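Local coordinates for microtubule-associated protein 1 light chain 3 (Plasmodium falciparum, PDB 4EOY), which binds a peptide of its partner Atg3 and, as a ubiquitin-like Atg8 protein of the malaria parasite, probably acts in autophagy-related conjugation, at residues V12-E15 / N16-E20; L53-M56 / N57-V60; D105-E108 / M109-E113. The protein carries 3 engineered substitutions. One frame throughout, in Å; residues are numbered along the deposited sequence.

Contact 1 of 3, residues V12-E15 / N16-E20; sequences VSFE and NRVAE. With CA (calcium ion), chain I.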
ATOM      1  N   VAL A  12      -6.470  14.700  -0.816  1.00 38.70           N
ATOM      2  CA  VAL A  12      -7.888  14.575  -0.437  1.00 34.16           C
ATOM      3  C   VAL A  12      -8.106  15.019   1.002  1.00 26.64           C
ATOM      4  O   VAL A  12      -7.309  14.699   1.867  1.00 33.87           O
ATOM      5  CB  VAL A  12      -8.357  13.103  -0.512  1.00 32.06           C
ATOM      6  CG1 VAL A  12      -9.842  13.001  -0.222  1.00 32.02           C
ATOM      7  CG2 VAL A  12      -8.018  12.486  -1.862  1.00 30.99           C
ATOM      8  N   SER A  13      -9.204  15.709   1.259  1.00 28.52           N
ATOM      9  CA  SER A  13      -9.543  16.176   2.615  1.00 38.77           C
ATOM     10  C   SER A  13      -9.869  15.033   3.565  1.00 33.74           C
ATOM     11  O   SER A  13     -10.353  13.995   3.120  1.00 37.33           O
ATOM     12  CB  SER A  13     -10.762  17.095   2.562  1.00 44.75           C
ATOM     13  OG  SER A  13     -11.874  16.404   2.010  1.00 42.15           O
ATOM     14  N   PHE A  14      -9.643  15.242   4.865  1.00 34.58           N
ATOM     15  CA  PHE A  14      -9.921  14.222   5.902  1.00 33.23           C
ATOM     16  C   PHE A  14     -11.345  13.674   5.808  1.00 37.91           C
ATOM     17  O   PHE A  14     -11.571  12.466   5.956  1.00 42.32           O
ATOM     18  CB  PHE A  14      -9.693  14.774   7.308  1.00 30.31           C
ATOM     19  CG  PHE A  14     -10.115  13.825   8.408  1.00 33.89           C
ATOM     20  CD1 PHE A  14      -9.271  12.814   8.833  1.00 36.07           C
ATOM     21  CD2 PHE A  14     -11.361  13.943   9.010  1.00 34.76           C
ATOM     22  CE1 PHE A  14      -9.659  11.946   9.837  1.00 35.30           C
ATOM     23  CE2 PHE A  14     -11.756  13.069  10.012  1.00 42.08           C
ATOM     24  CZ  PHE A  14     -10.902  12.068  10.425  1.00 35.50           C
ATOM     25  N   GLU A  15     -12.295  14.566   5.549  1.00 44.24           N
ATOM     26  CA  GLU A  15     -13.721  14.221   5.524  1.00 49.53           C
ATOM     27  C   GLU A  15     -14.094  13.337   4.317  1.00 43.24           C
ATOM     28  O   GLU A  15     -14.896  12.405   4.450  1.00 42.17           O
ATOM     29  CB  GLU A  15     -14.598  15.485   5.583  1.00 54.78           C
ATOM     30  CG  GLU A  15     -14.087  16.683   4.783  1.00 72.40           C
ATOM     31  CD  GLU A  15     -13.030  17.527   5.512  1.00 77.47           C
ATOM     32  OE1 GLU A  15     -12.479  17.082   6.554  1.00 45.28           O
ATOM     33  OE2 GLU A  15     -12.735  18.645   5.024  1.00 90.26           O
ATOM     34  N   ASN A  16     -13.498  13.621   3.157  1.00 33.84           N
ATOM     35  CA  ASN A  16     -13.678  12.785   1.956  1.00 38.03           C
ATOM     36  C   ASN A  16     -13.073  11.392   2.105  1.00 40.45           C
ATOM     37  O   ASN A  16     -13.720  10.407   1.768  1.00 58.26           O
ATOM     38  CB  ASN A  16     -13.106  13.474   0.712  1.00 41.07           C
ATOM     39  CG  ASN A  16     -13.951  14.658   0.254  1.00 45.84           C
ATOM     40  OD1 ASN A  16     -14.725  15.213   1.027  1.00 48.16           O
ATOM     41  ND2 ASN A  16     -13.794  15.056  -1.009  1.00 48.52           N
ATOM     42  N   ARG A  17     -11.829  11.324   2.593  1.00 30.80           N
ATOM     43  CA  ARG A  17     -11.150  10.058   2.948  1.00 26.99           C
ATOM     44  C   ARG A  17     -11.913   9.181   3.934  1.00 25.93           C
ATOM     45  O   ARG A  17     -11.976   7.972   3.758  1.00 21.10           O
ATOM     46  CB  ARG A  17      -9.741  10.340   3.507  1.00 31.95           C
ATOM     47  CG  ARG A  17      -8.707  10.716   2.446  1.00 32.92           C
ATOM     48  CD  ARG A  17      -7.686  11.728   2.947  1.00 35.30           C
ATOM     49  NE  ARG A  17      -7.224  11.399   4.290  1.00 43.44           N
ATOM     50  CZ  ARG A  17      -6.718  12.266   5.158  1.00 30.50           C
ATOM     51  NH1 ARG A  17      -6.567  13.548   4.844  1.00 35.28           N
ATOM     52  NH2 ARG A  17      -6.356  11.834   6.356  1.00 32.35           N
ATOM     53  N   VAL A  18     -12.480   9.787   4.976  1.00 30.06           N
ATOM     54  CA  VAL A  18     -13.327   9.058   5.921  1.00 32.62           C
ATOM     55  C   VAL A  18     -14.554   8.474   5.214  1.00 35.15           C
ATOM     56  O   VAL A  18     -14.920   7.321   5.437  1.00 33.73           O
ATOM     57  CB  VAL A  18     -13.769   9.962   7.096  1.00 36.08           C
ATOM     58  CG1 VAL A  18     -14.756   9.237   7.990  1.00 31.33           C
ATOM     59  CG2 VAL A  18     -12.563  10.405   7.907  1.00 34.09           C
ATOM     60  N   ALA A  19     -15.163   9.272   4.343  1.00 44.50           N
ATOM     61  CA  ALA A  19     -16.307   8.829   3.552  1.00 37.87           C
ATOM     62  C   ALA A  19     -15.916   7.707   2.585  1.00 47.40           C
ATOM     63  O   ALA A  19     -16.646   6.735   2.446  1.00 47.83           O
ATOM     64  CB  ALA A  19     -16.902  10.006   2.789  1.00 52.44           C
ATOM     65  N   GLU A  20     -14.778   7.845   1.905  1.00 51.94           N
ATOM     66  CA  GLU A  20     -14.307   6.814   0.967  1.00 49.74           C
ATOM     67  C   GLU A  20     -14.194   5.481   1.664  1.00 42.95           C
ATOM     68  O   GLU A  20     -14.732   4.491   1.198  1.00 52.72           O
ATOM     69  CB  GLU A  20     -12.906   7.125   0.412  1.00 70.05           C
ATOM     70  CG  GLU A  20     -12.740   8.389  -0.414  1.00 81.99           C
ATOM     71  CD  GLU A  20     -11.352   8.476  -1.024  1.00100.24           C
ATOM     72  OE1 GLU A  20     -10.528   9.287  -0.543  1.00100.08           O
ATOM     73  OE2 GLU A  20     -11.080   7.706  -1.970  1.00125.32           O
TER
HETATM   74 CA    CA I 203     -11.314  12.673   3.987  1.00 74.95          CA

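Contact 2 of 3, residues L53-M56 / N57-V60; sequences LVPM and NMLV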
ATOM      1  N   LEU A  53      -6.956  -2.796  -2.295  1.00 20.55           N
ATOM      2  CA  LEU A  53      -8.038  -3.369  -1.519  1.00 21.32           C
ATOM      3  C   LEU A  53      -7.625  -4.803  -1.244  1.00 22.92           C
ATOM      4  O   LEU A  53      -7.810  -5.681  -2.089  1.00 25.69           O
ATOM      5  CB  LEU A  53      -9.337  -3.274  -2.315  1.00 23.48           C
ATOM      6  CG  LEU A  53     -10.647  -3.223  -1.547  1.00 27.70           C
ATOM      7  CD1 LEU A  53     -10.585  -2.178  -0.433  1.00 32.39           C
ATOM      8  CD2 LEU A  53     -11.782  -2.914  -2.511  1.00 26.18           C
ATOM      9  N   VAL A  54      -7.019  -5.034  -0.080  1.00 24.60           N
ATOM     10  CA  VAL A  54      -6.301  -6.285   0.196  1.00 23.56           C
ATOM     11  C   VAL A  54      -7.155  -7.274   0.997  1.00 25.55           C
ATOM     12  O   VAL A  54      -7.752  -6.903   2.005  1.00 28.14           O
ATOM     13  CB  VAL A  54      -5.033  -5.991   0.995  1.00 27.74           C
ATOM     14  CG1 VAL A  54      -4.238  -7.265   1.250  1.00 33.06           C
ATOM     15  CG2 VAL A  54      -4.184  -4.968   0.255  1.00 29.99           C
ATOM     16  N   PRO A  55      -7.209  -8.541   0.566  1.00 24.59           N
ATOM     17  CA  PRO A  55      -7.992  -9.520   1.315  1.00 28.13           C
ATOM     18  C   PRO A  55      -7.539  -9.596   2.767  1.00 31.14           C
ATOM     19  O   PRO A  55      -6.333  -9.599   3.036  1.00 34.84           O
ATOM     20  CB  PRO A  55      -7.697 -10.841   0.599  1.00 26.30           C
ATOM     21  CG  PRO A  55      -7.245 -10.452  -0.751  1.00 24.43           C
ATOM     22  CD  PRO A  55      -6.528  -9.155  -0.582  1.00 27.52           C
ATOM     23  N   MET A  56      -8.497  -9.650   3.685  1.00 28.87           N
ATOM     24  CA  MET A  56      -8.183  -9.619   5.115  1.00 28.38           C
ATOM     25  C   MET A  56      -7.270 -10.767   5.585  1.00 23.86           C
ATOM     26  O   MET A  56      -6.424 -10.559   6.456  1.00 24.42           O
ATOM     27  CB  MET A  56      -9.467  -9.594   5.937  1.00 31.92           C
ATOM     28  CG  MET A  56     -10.300 -10.861   5.852  1.00 33.48           C
ATOM     29  SD  MET A  56     -11.689 -10.805   6.988  1.00 51.76           S
ATOM     30  CE  MET A  56     -12.267 -12.504   6.903  1.00 37.53           C
ATOM     31  N   ASN A  57      -7.452 -11.967   5.024  1.00 28.95           N
ATOM     32  CA  ASN A  57      -6.659 -13.153   5.389  1.00 25.76           C
ATOM     33  C   ASN A  57      -5.331 -13.320   4.645  1.00 25.51           C
ATOM     34  O   ASN A  57      -4.581 -14.261   4.909  1.00 20.97           O
ATOM     35  CB  ASN A  57      -7.495 -14.432   5.291  1.00 25.92           C
ATOM     36  CG  ASN A  57      -8.311 -14.707   6.545  1.00 30.05           C
ATOM     37  OD1 ASN A  57      -7.965 -14.275   7.647  1.00 52.99           O
ATOM     38  ND2 ASN A  57      -9.381 -15.452   6.389  1.00 23.33           N
ATOM     39  N   MET A  58      -5.016 -12.389   3.747  1.00 30.70           N
ATOM     40  CA  MET A  58      -3.706 -12.387   3.092  1.00 29.90           C
ATOM     41  C   MET A  58      -2.587 -12.152   4.110  1.00 28.43           C
ATOM     42  O   MET A  58      -2.655 -11.223   4.918  1.00 27.59           O
ATOM     43  CB  MET A  58      -3.618 -11.304   2.013  1.00 27.90           C
ATOM     44  CG  MET A  58      -2.232 -11.134   1.408  1.00 28.12           C
ATOM     45  SD  MET A  58      -2.209 -10.159  -0.125  1.00 40.05           S
ATOM     46  CE  MET A  58      -2.841 -11.402  -1.274  1.00 27.69           C
ATOM     47  N   LEU A  59      -1.540 -12.961   4.029  1.00 23.03           N
ATOM     48  CA  LEU A  59      -0.395 -12.803   4.914  1.00 28.82           C
ATOM     49  C   LEU A  59       0.418 -11.571   4.541  1.00 25.96           C
ATOM     50  O   LEU A  59       0.530 -11.213   3.370  1.00 26.74           O
ATOM     51  CB  LEU A  59       0.502 -14.041   4.869  1.00 28.92           C
ATOM     52  CG  LEU A  59      -0.121 -15.294   5.464  1.00 34.85           C
ATOM     53  CD1 LEU A  59       0.689 -16.520   5.075  1.00 44.27           C
ATOM     54  CD2 LEU A  59      -0.229 -15.145   6.977  1.00 36.50           C
ATOM     55  N   VAL A  60       0.991 -10.926   5.550  1.00 28.81           N
ATOM     56  CA  VAL A  60       1.798  -9.732   5.324  1.00 28.34           C
ATOM     57  C   VAL A  60       2.943 -10.083   4.378  1.00 28.48           C
ATOM     58  O   VAL A  60       3.181  -9.375   3.406  1.00 35.34           O
ATOM     59  CB  VAL A  60       2.316  -9.125   6.649  1.00 24.33           C
ATOM     60  CG1 VAL A  60       3.304  -8.001   6.406  1.00 21.84           C
ATOM     61  CG2 VAL A  60       1.159  -8.604   7.478  1.00 22.91           C
TER

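Contact 3 of 3, residues D105-E108 / M109-E113; sequences DLYE and MYKDE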
ATOM      1  N   ASP A 105      -4.532  -7.803  10.811  1.00 24.87           N
ATOM      2  CA  ASP A 105      -3.879  -7.453  12.057  1.00 22.67           C
ATOM      3  C   ASP A 105      -3.220  -6.084  11.923  1.00 24.96           C
ATOM      4  O   ASP A 105      -3.452  -5.188  12.739  1.00 25.63           O
ATOM      5  CB  ASP A 105      -2.882  -8.535  12.451  1.00 23.52           C
ATOM      6  CG  ASP A 105      -3.564  -9.788  12.933  1.00 28.91           C
ATOM      7  OD1 ASP A 105      -4.553  -9.658  13.721  1.00 28.56           O
ATOM      8  OD2 ASP A 105      -3.118 -10.896  12.541  1.00 33.29           O
ATOM      9  N   LEU A 106      -2.460  -5.909  10.849  1.00 24.93           N
ATOM     10  CA  LEU A 106      -1.882  -4.619  10.529  1.00 22.43           C
ATOM     11  C   LEU A 106      -2.955  -3.551  10.526  1.00 26.72           C
ATOM     12  O   LEU A 106      -2.749  -2.461  11.074  1.00 31.13           O
ATOM     13  CB  LEU A 106      -1.170  -4.654   9.170  1.00 23.40           C
ATOM     14  CG  LEU A 106       0.339  -4.847   9.233  1.00 28.64           C
ATOM     15  CD1 LEU A 106       0.677  -6.143   9.932  1.00 25.59           C
ATOM     16  CD2 LEU A 106       0.974  -4.776   7.841  1.00 25.14           C
ATOM     17  N   TYR A 107      -4.095  -3.858   9.901  1.00 21.47           N
ATOM     18  CA  TYR A 107      -5.185  -2.901   9.810  1.00 18.57           C
ATOM     19  C   TYR A 107      -5.695  -2.554  11.198  1.00 20.82           C
ATOM     20  O   TYR A 107      -5.794  -1.392  11.537  1.00 17.58           O
ATOM     21  CB  TYR A 107      -6.327  -3.444   8.961  1.00 19.84           C
ATOM     22  CG  TYR A 107      -7.409  -2.440   8.684  1.00 20.28           C
ATOM     23  CD1 TYR A 107      -7.213  -1.433   7.769  1.00 22.30           C
ATOM     24  CD2 TYR A 107      -8.630  -2.506   9.324  1.00 27.90           C
ATOM     25  CE1 TYR A 107      -8.190  -0.499   7.507  1.00 24.01           C
ATOM     26  CE2 TYR A 107      -9.631  -1.577   9.064  1.00 27.68           C
ATOM     27  CZ  TYR A 107      -9.399  -0.573   8.147  1.00 27.28           C
ATOM     28  OH  TYR A 107     -10.368   0.373   7.856  1.00 35.53           O
ATOM     29  N   GLU A 108      -6.030  -3.559  11.999  1.00 24.24           N
ATOM     30  CA  GLU A 108      -6.530  -3.309  13.356  1.00 25.60           C
ATOM     31  C   GLU A 108      -5.494  -2.551  14.222  1.00 25.44           C
ATOM     32  O   GLU A 108      -5.857  -1.663  14.961  1.00 32.56           O
ATOM     33  CB  GLU A 108      -7.004  -4.614  14.013  1.00 28.61           C
ATOM     34  CG  GLU A 108      -8.257  -5.192  13.350  1.00 36.17           C
ATOM     35  CD  GLU A 108      -8.684  -6.566  13.876  1.00 46.39           C
ATOM     36  OE1 GLU A 108      -8.146  -7.053  14.899  1.00 44.59           O
ATOM     37  OE2 GLU A 108      -9.581  -7.170  13.252  1.00 54.43           O
ATOM     38  N   MET A 109      -4.209  -2.855  14.067  1.00 25.91           N
ATOM     39  CA  MET A 109      -3.162  -2.237  14.885  1.00 26.14           C
ATOM     40  C   MET A 109      -2.754  -0.821  14.454  1.00 24.84           C
ATOM     41  O   MET A 109      -2.567   0.048  15.305  1.00 29.15           O
ATOM     42  CB  MET A 109      -1.916  -3.122  14.908  1.00 25.80           C
ATOM     43  CG  MET A 109      -2.005  -4.277  15.879  1.00 29.68           C
ATOM     44  SD  MET A 109      -0.471  -5.202  15.937  1.00 41.82           S
ATOM     45  CE  MET A 109      -0.468  -5.972  14.316  1.00 45.31           C
ATOM     46  N   TYR A 110      -2.617  -0.590  13.148  1.00 21.04           N
ATOM     47  CA  TYR A 110      -1.987   0.625  12.621  1.00 22.23           C
ATOM     48  C   TYR A 110      -2.877   1.461  11.709  1.00 24.12           C
ATOM     49  O   TYR A 110      -2.429   2.447  11.138  1.00 18.29           O
ATOM     50  CB  TYR A 110      -0.692   0.272  11.879  1.00 22.05           C
ATOM     51  CG  TYR A 110       0.307  -0.483  12.729  1.00 23.88           C
ATOM     52  CD1 TYR A 110       0.815   0.076  13.891  1.00 27.14           C
ATOM     53  CD2 TYR A 110       0.735  -1.749  12.384  1.00 26.62           C
ATOM     54  CE1 TYR A 110       1.734  -0.602  14.672  1.00 25.83           C
ATOM     55  CE2 TYR A 110       1.643  -2.438  13.170  1.00 22.97           C
ATOM     56  CZ  TYR A 110       2.131  -1.860  14.311  1.00 24.96           C
ATOM     57  OH  TYR A 110       3.034  -2.553  15.089  1.00 27.27           O
ATOM     58  N   LYS A 111      -4.150   1.112  11.608  1.00 26.14           N
ATOM     59  CA  LYS A 111      -5.070   1.860  10.758  1.00 28.85           C
ATOM     60  C   LYS A 111      -5.102   3.342  11.147  1.00 32.35           C
ATOM     61  O   LYS A 111      -5.132   3.696  12.319  1.00 39.72           O
ATOM     62  CB  LYS A 111      -6.473   1.219  10.824  1.00 38.75           C
ATOM     63  CG  LYS A 111      -7.672   2.143  10.790  1.00 41.16           C
ATOM     64  CD  LYS A 111      -8.936   1.383  11.184  1.00 44.72           C
ATOM     65  CE  LYS A 111      -9.025   1.184  12.695  1.00 53.28           C
ATOM     66  NZ  LYS A 111     -10.091   0.221  13.086  1.00 54.17           N
ATOM     67  N   ASP A 112      -5.097   4.202  10.141  1.00 28.90           N
ATOM     68  CA  ASP A 112      -5.190   5.627  10.343  1.00 25.91           C
ATOM     69  C   ASP A 112      -6.622   6.001  10.728  1.00 25.35           C
ATOM     70  O   ASP A 112      -7.559   5.292  10.405  1.00 25.35           O
ATOM     71  CB  ASP A 112      -4.773   6.327   9.053  1.00 28.81           C
ATOM     72  CG  ASP A 112      -4.527   7.807   9.230  1.00 38.14           C
ATOM     73  OD1 ASP A 112      -5.502   8.560   9.432  1.00 45.34           O
ATOM     74  OD2 ASP A 112      -3.348   8.223   9.132  1.00 49.75           O
ATOM     75  N   GLU A 113      -6.780   7.130  11.406  1.00 25.45           N
ATOM     76  CA  GLU A 113      -8.088   7.612  11.806  1.00 30.06           C
ATOM     77  C   GLU A 113      -9.024   7.812  10.611  1.00 29.84           C
ATOM     78  O   GLU A 113     -10.236   7.656  10.748  1.00 31.62           O
ATOM     79  CB  GLU A 113      -7.948   8.923  12.598  1.00 32.84           C
ATOM     80  CG  GLU A 113      -9.268   9.469  13.115  1.00 38.09           C
ATOM     81  CD  GLU A 113      -9.109  10.374  14.325  1.00 51.67           C
ATOM     82  OE1 GLU A 113      -8.105  11.120  14.385  1.00 38.23           O
ATOM     83  OE2 GLU A 113      -9.998  10.344  15.211  1.00 67.07           O
TER

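Contact 1 of 3, residues V12-E15 / N16-E20
The start of helix 14-27 is capped by S13, at the N-cap position. Its OG lies 3.4 Å from N16 N in a weak capping bond; chi1 of 59° sets the hydroxyl between the backbone N and the carbonyl carbon, where it can reach that amide. S13 O accepts from R17 N at 3.1 Å. R17 then turns back along the chain, bent at chi2 and chi3, and its NH1 gives an almost straight bond to V12 O (3.3 Å, 176°), with the acceptor in the guanidinium plane. In this helix, which belongs to the N-terminal extension that Atg8 proteins add to the ubiquitin fold, the cap is thus joined by a side-chain grip on the residue just before it. NH2 of the same arginine makes a salt bridge with D114. V12 CG1 rests on N16 CB (3.4 Å). One turn on, V18 CG2 sits over one face of the F14 ring, 3.6 Å from its centroid and 19° off the normal, a CH-pi contact. The modelled calcium ion is bound by S13 O (1.9 Å) and F14 O (2.0 Å), distances short for calcium, which makes its exact position doubtful.

Contact 2 of 3, residues L53-M56 / N57-V60
P55 and M58 are the ends of a type I beta turn, their CA atoms 5.5 Å apart, which takes the chain out of strand 51-55 toward helix 60-72 of the ubiquitin fold. M58 N donates to P55 O at 3.2 Å with an N-H...O angle of 155°. M56 and N57 fill the two middle positions, and their side chains run alongside one another in a common direction. Past the turn, L59 occupies the N-cap position of helix 60-72, and E62 OE1 accepts from its backbone N.

The turn borders the site of the Atg3 peptide. L53 makes backbone hydrogen bonds to the peptide, while P55 and M58 each pack on an aromatic side chain of the peptide, consistent with the groove by which Atg8 proteins recognise Atg8-interacting motifs. M58 also reaches F63 and I66 of the helix, so one buried side chain serves both the strand-to-helix connection and the peptide. Across the turn the P55 and M58 CB atoms approach to 4.3 Å. The methionine leaves with CG anti to the backbone N (chi1 173°) and bends at chi3, crossing V54 at about a right angle. Its sulfur touches the branch of V54 that is itself anti to the backbone N: M58 SD to V54 CG1 is 3.8 Å.

Contact 3 of 3, residues D105-E108 / M109-E113
The Y107 ring and the K111 side chain cross obliquely, with the aliphatic part of the lysine passing over one face of the ring. K111 CD is 4.0 Å from the ring centroid and 29° off its normal, a CH-pi contact, and it lies nearest to Y107 CZ at 3.6 Å, toward the phenol end. The lysine is bent at chi3 (78°), which turns its chain just beyond this atom. The phenol is itself held: its OH is hydrogen-bonded to G115 O, which should restrict how the ring can move under the lysine, and the ring also packs on I32, P33 and L117.

One residue back along each segment, L106 meets Y110 more loosely, L106 CG being 4.4 Å from Y110 CD2. Both residues also touch L117, so this pair faces strand 117-122. M109 behaves differently. With chi3 at -69° its chain bends and carries the methyl back over the preceding turn, where M109 CE lies 3.5 Å from D105 O and 4.0 Å from D105 CB.

Beneath these side chains the backbone keeps its i to i+4 bonds: M109 N to D105 O and Y110 N to L106 O are both 2.8 Å. K111 is the first residue to leave helical geometry. The local fit of Y107 O and the start of the K111 side chain is uncertain, so a bond from K111 N to Y107 O is doubtful. Y107, L106 and Y110 face the beta-sheet while M109 is exposed, as befits an amphipathic helix a short loop ahead of the final strand, 117-122, of a ubiquitin fold.

Overall arrangement
From the N terminus the three contacts follow in series, none nested in or crossing another, and each is local: contact 1 starts helix 14-27, contact 2 turns the chain from strand 51-55 toward helix 60-72, and contact 3 ends helix 103-110. None closes a long loop by itself; the fold brings them together. Contact 3 touches both others. Its E113 CG packs on F14 CZ of contact 1 at 4.1 Å, and its L106 CD1 on V60 CG2 of contact 2 at 3.5 Å. Contacts 1 and 2 do not touch, their nearest atoms being about 8 Å apart, although E20 of helix 14-27 reaches K51 of strand 51-55 directly in a salt bridge.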